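Local coordinates for NTF2-like protein of unknown function (Prochlorococcus marinus, PDB 3HZP), which is of unknown function but has an NTF2-like fold, a cone-shaped arrangement of helices packed on a curved beta sheet that in relatives often encloses a ligand pocket, at residues L12-S17 and G22-D27; F35-P38 and P42-A45. One frame throughout, in Å; residues are numbered along the deposited sequence.

Contact 1 of 2, residues L12-S17 and G22-D27; sequences LEAFAS and GSFFLD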
loop_
_atom_site.group_PDB
_atom_site.type_symbol
_atom_site.label_atom_id
_atom_site.label_comp_id
_atom_site.label_asym_id
_atom_site.label_seq_id
_atom_site.Cartn_x
_atom_site.Cartn_y
_atom_site.Cartn_z
ATOM N N LEU A 12 9.218 10.662 -7.937
ATOM C CA LEU A 12 9.594 10.009 -6.700
ATOM C C LEU A 12 10.945 10.483 -6.166
ATOM O O LEU A 12 11.128 10.641 -4.976
ATOM C CB LEU A 12 9.613 8.498 -6.878
ATOM C CG LEU A 12 8.238 7.878 -6.998
ATOM C CD1 LEU A 12 8.324 6.387 -7.352
ATOM C CD2 LEU A 12 7.382 8.072 -5.726
ATOM N N GLU A 13 11.896 10.779 -7.049
ATOM C CA GLU A 13 13.161 11.365 -6.614
ATOM C C GLU A 13 12.944 12.719 -5.967
ATOM O O GLU A 13 13.660 13.095 -5.034
ATOM C CB GLU A 13 14.058 11.549 -7.819
ATOM C CG GLU A 13 14.653 10.277 -8.403
ATOM C CD GLU A 13 15.342 10.513 -9.768
ATOM O OE1 GLU A 13 15.416 11.646 -10.285
ATOM O OE2 GLU A 13 15.719 9.531 -10.444
ATOM N N ALA A 14 11.977 13.488 -6.479
ATOM C CA ALA A 14 11.708 14.765 -5.869
ATOM C C ALA A 14 11.090 14.610 -4.496
ATOM O O ALA A 14 11.397 15.398 -3.598
ATOM C CB ALA A 14 10.775 15.606 -6.768
ATOM N N PHE A 15 10.205 13.644 -4.330
ATOM C CA PHE A 15 9.671 13.311 -3.004
ATOM C C PHE A 15 10.791 12.944 -2.031
ATOM O O PHE A 15 10.801 13.421 -0.872
ATOM C CB PHE A 15 8.669 12.164 -3.138
ATOM C CG PHE A 15 8.285 11.513 -1.838
ATOM C CD1 PHE A 15 7.575 12.236 -0.868
ATOM C CD2 PHE A 15 8.645 10.214 -1.589
ATOM C CE1 PHE A 15 7.246 11.614 0.303
ATOM C CE2 PHE A 15 8.295 9.597 -0.406
ATOM C CZ PHE A 15 7.611 10.319 0.531
ATOM N N ALA A 16 11.731 12.141 -2.510
ATOM C CA ALA A 16 12.840 11.626 -1.692
ATOM C C ALA A 16 13.979 12.577 -1.711
ATOM O O ALA A 16 15.070 12.219 -2.137
ATOM C CB ALA A 16 13.284 10.332 -2.248
ATOM N N SER A 17 13.713 13.789 -1.327
ATOM C CA SER A 17 14.738 14.816 -1.310
ATOM C C SER A 17 14.600 15.555 -0.015
ATOM O O SER A 17 13.546 15.748 0.528
ATOM C CB SER A 17 14.610 15.712 -2.523
ATOM O OG SER A 17 13.492 16.532 -2.371
ATOM N N GLY A 22 8.838 17.366 2.755
ATOM C CA GLY A 22 7.772 17.771 3.644
ATOM C C GLY A 22 6.554 18.367 2.930
ATOM O O GLY A 22 5.401 18.063 3.249
ATOM N N SER A 23 6.807 19.294 2.028
ATOM C CA SER A 23 5.720 20.023 1.406
ATOM C C SER A 23 5.287 19.399 0.100
ATOM O O SER A 23 4.443 19.961 -0.597
ATOM C CB SER A 23 6.153 21.467 1.169
ATOM O OG SER A 23 6.248 22.128 2.400
ATOM N N PHE A 24 5.889 18.258 -0.239
ATOM C CA PHE A 24 5.791 17.726 -1.593
ATOM C C PHE A 24 4.377 17.447 -2.036
ATOM O O PHE A 24 3.959 17.855 -3.131
ATOM C CB PHE A 24 6.588 16.443 -1.726
ATOM C CG PHE A 24 6.764 16.023 -3.140
ATOM C CD1 PHE A 24 7.649 16.709 -3.950
ATOM C CD2 PHE A 24 6.008 15.002 -3.688
ATOM C CE1 PHE A 24 7.806 16.372 -5.251
ATOM C CE2 PHE A 24 6.171 14.650 -5.020
ATOM C CZ PHE A 24 7.063 15.352 -5.806
ATOM N N PHE A 25 3.646 16.733 -1.196
ATOM C CA PHE A 25 2.273 16.359 -1.552
ATOM C C PHE A 25 1.404 17.582 -1.761
ATOM O O PHE A 25 0.467 17.547 -2.549
ATOM C CB PHE A 25 1.694 15.393 -0.533
ATOM C CG PHE A 25 2.475 14.150 -0.381
ATOM C CD1 PHE A 25 2.740 13.343 -1.471
ATOM C CD2 PHE A 25 2.891 13.719 0.855
ATOM C CE1 PHE A 25 3.509 12.176 -1.339
ATOM C CE2 PHE A 25 3.631 12.525 0.986
ATOM C CZ PHE A 25 3.923 11.744 -0.112
ATOM N N LEU A 26 1.704 18.671 -1.094
ATOM C CA LEU A 26 0.940 19.903 -1.348
ATOM C C LEU A 26 0.969 20.343 -2.817
ATOM O O LEU A 26 -0.046 20.776 -3.338
ATOM C CB LEU A 26 1.421 21.041 -0.457
ATOM C CG LEU A 26 1.029 20.873 1.001
ATOM C CD1 LEU A 26 1.764 21.898 1.867
ATOM C CD2 LEU A 26 -0.495 21.003 1.185
ATOM N N ASP A 27 2.111 20.174 -3.472
ATOM C CA ASP A 27 2.303 20.593 -4.868
ATOM C C ASP A 27 2.137 19.496 -5.928
ATOM O O ASP A 27 1.848 19.768 -7.094
ATOM C CB ASP A 27 3.739 21.120 -5.000
ATOM C CG ASP A 27 4.102 22.113 -3.907
ATOM O OD1 ASP A 27 3.332 23.082 -3.696
ATOM O OD2 ASP A 27 5.158 21.925 -3.261
#
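Phe24 lays one face of its ring against the last turn of helix 4-15, over the backbone of Phe15. Phe24 has two conformers, and the contacts given here are those of one of them. The backbone N of Phe15 sits above this face, 3.7 Å from the plane of the Phe24 ring and offset toward the rim. Phe15 CB lies over the same ring in a CH-pi contact, 4.2 Å from the Phe24 centroid and 21° off the ring normal. The Phe24 ring gets there because its CG stands anti to the backbone N (chi1 -168°), which carries it across to the other helix.

A methyl group also meets the ring. In this conformer Ala14 CB approaches Phe24 CE1 at 3.4 Å and also lies near CZ. Ala14 and the Phe15 backbone therefore meet the same ring.

The third kind of contact joins two rings. Phe15 CE1 meets Phe25 CZ at 3.4 Å. The ring centroids of Phe15 and Phe25 are 5.2 Å apart and the planes are inclined at 33°, so the pair is oblique. Phe15 CD1 also approaches Phe25 CZ. Outside the two segments, Phe25 stacks on Phe33 and meets Phe48 edge-to-face, while Phe15 packs on Phe48 and Met117.

One side-chain hydrogen bond closes within 12-17. Ser17 OG donates to Ala14 O at 2.7 Å. This closes the chain back on the helix end, where Ala16 centres an inverse gamma turn.

No hydrogen bond crosses between 12-17 and 22-27. They meet through aromatic rings, a methyl and the Phe15 backbone, in the fold's interior. A bound pentaethylene glycol near Phe15, probably from crystallisation, may mark a pocket beside this ring. Dispersion and exclusion of water should thus account for most of the attraction.

Contact 2 of 2, residues F35-P38 and P42-A45; sequences FIRP and PLDA
Arg37 reaches across the hairpin to Leu43 and Pro42. Its CB points toward 42-45, and Arg37 CG comes within 4.1 Å of Leu43 CD1. Arg37 CD lies 3.8 Å from Leu43 CD1. The chain then bends at chi3 (-86°), which turns the guanidinium over the leucine. Arg37 NE is 3.5 Å from Leu43 CG, and that carbon lies over one face of the guanidinium, toward its rim. NE also donates to Asn41 O in the turn. At the tip, Arg37 NH2 makes a weak bond to Pro42 O at 3.0 Å, with an angle of 133° at the hydrogen.

The backbones pair beside it. Phe35 and Leu43 form an antiparallel hydrogen-bonded pair, with Phe35 N to Leu43 O and Leu43 N to Phe35 O both 2.8 Å. Ile36 and Pro42 are the non-hydrogen-bonded pair, and Ile36 CD1 touches Pro42 CB at 3.8 Å.

Strand 42-43 is an outermost strand of this chain's sheet. Strand 35-36 separates it from strand 111-119, to which Ile36 is joined by backbone hydrogen bonds with Met117 and Arg119. Asp44 N-caps helix 45-52 through Gly47 N, and Trp129 of the second subunit packs on Pro42.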
loop_
_atom_site.group_PDB
_atom_site.type_symbol
_atom_site.label_atom_id
_atom_site.label_comp_id
_atom_site.label_asym_id
_atom_site.label_seq_id
_atom_site.Cartn_x
_atom_site.Cartn_y
_atom_site.Cartn_z
ATOM N N PHE A 35 -1.621 9.628 2.489
ATOM C CA PHE A 35 -0.411 8.905 2.852
ATOM C C PHE A 35 -0.754 7.994 4.013
ATOM O O PHE A 35 -1.211 8.481 5.064
ATOM C CB PHE A 35 0.676 9.919 3.285
ATOM C CG PHE A 35 1.967 9.299 3.714
ATOM C CD1 PHE A 35 2.953 9.043 2.792
ATOM C CD2 PHE A 35 2.191 8.998 5.053
ATOM C CE1 PHE A 35 4.160 8.471 3.188
ATOM C CE2 PHE A 35 3.421 8.449 5.454
ATOM C CZ PHE A 35 4.369 8.215 4.524
ATOM N N ILE A 36 -0.610 6.687 3.826
ATOM C CA ILE A 36 -0.965 5.691 4.841
ATOM C C ILE A 36 0.266 5.317 5.619
ATOM O O ILE A 36 1.204 4.764 5.084
ATOM C CB ILE A 36 -1.652 4.464 4.237
ATOM C CG1 ILE A 36 -2.844 4.861 3.365
ATOM C CG2 ILE A 36 -2.096 3.512 5.343
ATOM C CD1 ILE A 36 -3.874 5.791 4.046
ATOM N N ARG A 37 0.267 5.706 6.892
ATOM C CA ARG A 37 1.352 5.410 7.819
ATOM C C ARG A 37 1.412 3.918 8.153
ATOM O O ARG A 37 0.433 3.166 7.908
ATOM C CB ARG A 37 1.157 6.221 9.085
ATOM C CG ARG A 37 1.320 7.710 8.878
ATOM C CD ARG A 37 0.980 8.483 10.169
ATOM N NE ARG A 37 -0.441 8.736 10.238
ATOM C CZ ARG A 37 -1.029 9.522 11.139
ATOM N NH1 ARG A 37 -0.308 10.061 12.109
ATOM N NH2 ARG A 37 -2.339 9.758 11.059
ATOM N N PRO A 38 2.519 3.473 8.758
ATOM C CA PRO A 38 2.626 2.060 9.111
ATOM C C PRO A 38 1.488 1.562 9.998
ATOM O O PRO A 38 1.127 0.375 9.916
ATOM C CB PRO A 38 3.966 1.994 9.855
ATOM C CG PRO A 38 4.787 3.067 9.190
ATOM C CD PRO A 38 3.791 4.173 9.029
ATOM N N PRO A 42 -4.318 7.407 8.132
ATOM C CA PRO A 42 -4.020 8.323 7.033
ATOM C C PRO A 42 -3.540 9.681 7.461
ATOM O O PRO A 42 -3.918 10.178 8.541
ATOM C CB PRO A 42 -5.381 8.446 6.334
ATOM C CG PRO A 42 -6.393 8.241 7.403
ATOM C CD PRO A 42 -5.770 7.181 8.297
ATOM N N LEU A 43 -2.738 10.286 6.588
ATOM C CA LEU A 43 -2.422 11.726 6.642
ATOM C C LEU A 43 -2.701 12.323 5.284
ATOM O O LEU A 43 -2.395 11.718 4.263
ATOM C CB LEU A 43 -0.948 11.926 6.928
ATOM C CG LEU A 43 -0.422 11.652 8.315
ATOM C CD1 LEU A 43 1.116 11.805 8.306
ATOM C CD2 LEU A 43 -1.091 12.642 9.326
ATOM N N ASP A 44 -3.281 13.515 5.261
ATOM C CA ASP A 44 -3.379 14.232 4.000
ATOM C C ASP A 44 -2.097 15.056 3.738
ATOM O O ASP A 44 -1.119 15.001 4.498
ATOM C CB ASP A 44 -4.676 15.055 3.927
ATOM C CG ASP A 44 -4.737 16.207 4.904
ATOM O OD1 ASP A 44 -3.750 16.568 5.530
ATOM O OD2 ASP A 44 -5.850 16.765 5.069
ATOM N N ALA A 45 -2.059 15.778 2.612
ATOM C CA ALA A 45 -0.827 16.479 2.243
ATOM C C ALA A 45 -0.399 17.461 3.331
ATOM O O ALA A 45 0.791 17.591 3.637
ATOM C CB ALA A 45 -1.008 17.212 0.916
#

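How the contacts relate
Contact 1 lies nearer the centre of the chain than contact 2. It joins helix 4-15 to helix 24-28 through rings and a methyl, whereas contact 2 pairs two short strands through backbone hydrogen bonds, with an arginine laid over a leucine. Both are largely buried, but the second subunit packs only on contact 2, at the edge of the sheet. The two share a border. Phe25 CB meets Ala45 CB at 3.6 Å, and Phe25 CE2 lies 4.0 Å from Phe35 CD1. Helix 24-28 thus belongs to contact 1 while touching both strand 35-36 and the start of helix 45-52. Phe48 of that helix meets Phe15, Phe25 and Phe35, and so links the aromatic groups of both contacts.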